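Local coordinates for protein alpha-glucosidase (Bacteroides thetaiotaomicron, PDB 5XFM) that probably hydrolyses beta-L-arabinopyranosides and alpha-galactosides as a calcium-containing, bifunctional glycoside hydrolase of family 97, at residues Arg549-Trp554 and Thr577-Ala582. The protein carries 1 engineered substitution. Sequence-based numbering, arbitrary orientation.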
loop_
_atom_site.group_PDB
_atom_site.type_symbol
_atom_site.label_atom_id
_atom_site.label_comp_id
_atom_site.label_asym_id
_atom_site.label_seq_id
_atom_site.Cartn_x
_atom_site.Cartn_y
_atom_site.Cartn_z
ATOM N N ARG A 549 -6.967 -11.236 20.694
ATOM C CA ARG A 549 -5.510 -11.392 20.770
ATOM C C ARG A 549 -4.776 -11.005 19.494
ATOM O O ARG A 549 -3.552 -11.129 19.424
ATOM C CB ARG A 549 -5.140 -12.837 21.119
ATOM C CG ARG A 549 -5.806 -13.382 22.369
ATOM C CD ARG A 549 -5.192 -14.710 22.794
ATOM N NE ARG A 549 -6.216 -15.712 23.087
ATOM C CZ ARG A 549 -6.297 -16.902 22.492
ATOM N NH1 ARG A 549 -5.404 -17.255 21.573
ATOM N NH2 ARG A 549 -7.270 -17.743 22.820
ATOM N N VAL A 550 -5.510 -10.539 18.487
ATOM C CA VAL A 550 -4.901 -10.232 17.193
ATOM C C VAL A 550 -3.830 -9.127 17.261
ATOM O O VAL A 550 -4.028 -8.076 17.876
ATOM C CB VAL A 550 -5.999 -9.849 16.146
ATOM C CG1 VAL A 550 -6.650 -8.513 16.472
ATOM C CG2 VAL A 550 -5.430 -9.853 14.736
ATOM N N PRO A 551 -2.667 -9.385 16.644
ATOM C CA PRO A 551 -1.631 -8.357 16.515
ATOM C C PRO A 551 -1.850 -7.514 15.263
ATOM O O PRO A 551 -2.591 -7.936 14.373
ATOM C CB PRO A 551 -0.332 -9.165 16.425
ATOM C CG PRO A 551 -0.742 -10.585 16.093
ATOM C CD PRO A 551 -2.240 -10.682 16.096
ATOM N N THR A 552 -1.253 -6.327 15.212
ATOM C CA THR A 552 -1.346 -5.488 14.019
ATOM C C THR A 552 0.051 -5.101 13.516
ATOM O O THR A 552 0.184 -4.449 12.487
ATOM C CB THR A 552 -2.180 -4.202 14.263
ATOM O OG1 THR A 552 -1.469 -3.300 15.119
ATOM C CG2 THR A 552 -3.530 -4.536 14.879
ATOM N N THR A 553 1.085 -5.491 14.258
ATOM C CA THR A 553 2.470 -5.169 13.897
ATOM C C THR A 553 3.306 -6.442 13.822
ATOM O O THR A 553 3.000 -7.433 14.485
ATOM C CB THR A 553 3.113 -4.208 14.911
ATOM O OG1 THR A 553 3.105 -4.813 16.208
ATOM C CG2 THR A 553 2.341 -2.892 14.961
ATOM N N TRP A 554 4.376 -6.418 13.034
ATOM C CA TRP A 554 5.105 -7.649 12.762
ATOM C C TRP A 554 6.618 -7.489 12.784
ATOM O O TRP A 554 7.149 -6.418 12.507
ATOM C CB TRP A 554 4.670 -8.206 11.407
ATOM C CG TRP A 554 3.180 -8.250 11.248
ATOM C CD1 TRP A 554 2.408 -7.381 10.533
ATOM C CD2 TRP A 554 2.280 -9.203 11.825
ATOM N NE1 TRP A 554 1.086 -7.738 10.621
ATOM C CE2 TRP A 554 0.979 -8.854 11.407
ATOM C CE3 TRP A 554 2.448 -10.322 12.649
ATOM C CZ2 TRP A 554 -0.150 -9.580 11.788
ATOM C CZ3 TRP A 554 1.323 -11.047 13.023
ATOM C CH2 TRP A 554 0.041 -10.671 12.590
ATOM N N THR A 577 6.076 -15.495 18.448
ATOM C CA THR A 577 4.849 -16.163 18.007
ATOM C C THR A 577 4.646 -16.122 16.495
ATOM O O THR A 577 4.624 -15.043 15.891
ATOM C CB THR A 577 3.605 -15.543 18.666
ATOM O OG1 THR A 577 3.858 -15.312 20.055
ATOM C CG2 THR A 577 2.411 -16.471 18.513
ATOM N N TRP A 578 4.459 -17.293 15.894
ATOM C CA TRP A 578 4.202 -17.376 14.458
ATOM C C TRP A 578 2.726 -17.586 14.146
ATOM O O TRP A 578 2.040 -18.400 14.786
ATOM C CB TRP A 578 5.025 -18.497 13.811
ATOM C CG TRP A 578 6.422 -18.087 13.424
ATOM C CD1 TRP A 578 7.574 -18.339 14.110
ATOM C CD2 TRP A 578 6.808 -17.349 12.253
ATOM N NE1 TRP A 578 8.653 -17.804 13.442
ATOM C CE2 TRP A 578 8.208 -17.190 12.301
ATOM C CE3 TRP A 578 6.105 -16.805 11.174
ATOM C CZ2 TRP A 578 8.916 -16.515 11.309
ATOM C CZ3 TRP A 578 6.808 -16.134 10.195
ATOM C CH2 TRP A 578 8.200 -15.996 10.267
ATOM N N TYR A 579 2.258 -16.817 13.164
ATOM C CA TYR A 579 0.895 -16.887 12.653
ATOM C C TYR A 579 0.899 -17.251 11.168
ATOM O O TYR A 579 1.354 -16.468 10.338
ATOM C CB TYR A 579 0.175 -15.546 12.836
ATOM C CG TYR A 579 0.046 -15.034 14.259
ATOM C CD1 TYR A 579 1.137 -14.496 14.933
ATOM C CD2 TYR A 579 -1.185 -15.040 14.908
ATOM C CE1 TYR A 579 1.012 -14.011 16.228
ATOM C CE2 TYR A 579 -1.319 -14.558 16.199
ATOM C CZ TYR A 579 -0.219 -14.046 16.853
ATOM O OH TYR A 579 -0.352 -13.566 18.133
ATOM N N LEU A 580 0.386 -18.424 10.820
ATOM C CA LEU A 580 0.208 -18.766 9.414
ATOM C C LEU A 580 -1.256 -18.589 9.018
ATOM O O LEU A 580 -2.163 -19.044 9.709
ATOM C CB LEU A 580 0.673 -20.193 9.120
ATOM C CG LEU A 580 0.592 -20.553 7.633
ATOM C CD1 LEU A 580 1.869 -21.208 7.170
ATOM C CD2 LEU A 580 -0.595 -21.456 7.356
ATOM N N ALA A 581 -1.478 -17.907 7.903
ATOM C CA ALA A 581 -2.825 -17.665 7.425
ATOM C C ALA A 581 -2.921 -18.027 5.955
ATOM O O ALA A 581 -2.011 -17.732 5.167
ATOM C CB ALA A 581 -3.222 -16.217 7.649
ATOM N N ALA A 582 -4.012 -18.695 5.596
ATOM C CA ALA A 582 -4.235 -19.060 4.203
ATOM C C ALA A 582 -5.696 -18.918 3.830
ATOM O O ALA A 582 -6.572 -19.207 4.641
ATOM C CB ALA A 582 -3.756 -20.483 3.940
#
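A buried, largely apolar aromatic contact, built on a T-shaped ring pair and a CH-pi contact, packs Tyr-579 against Pro-551 and Trp-554 where the TIM-barrel-type catalytic domain of this family 97 hydrolase passes into its C-terminal antiparallel beta-sheet domain. Residues 549-554 lie in the connection that follows helix 541-549 and leads to strand 556-563, the first strand of that sheet, while Tyr-579 projects from strand 577-584 toward this loop. The backbones stay well apart, and the side chains bridge the interval. In Tyr-579, CG anti to the carbonyl carbon (chi1 -60°) sends the ring toward the loop, where one of its faces meets the proline. Pro-551 CG lies over the phenol end of that ring, 3.6 Å from Tyr-579 CZ and 29° off the ring normal. Trp-554 points the edge of its six-membered ring at the tyrosine, the two planes inclined at 75° and the centroids 5.8 Å apart. The indole also makes a cation-pi contact with Arg-572, whose backbone is hydrogen-bonded to that of Tyr-579, so the neighbouring strand 567-574 is tied into the same cluster. Were Tyr-579 cut back to an alanine, the proline ring and the indole edge would probably lose their shared aromatic partner, and a gap would be likely to open between loop and sheet. Across the contact, the indole is met at its edge by Tyr-579 CD1, 3.9 Å from Trp-554 CZ3.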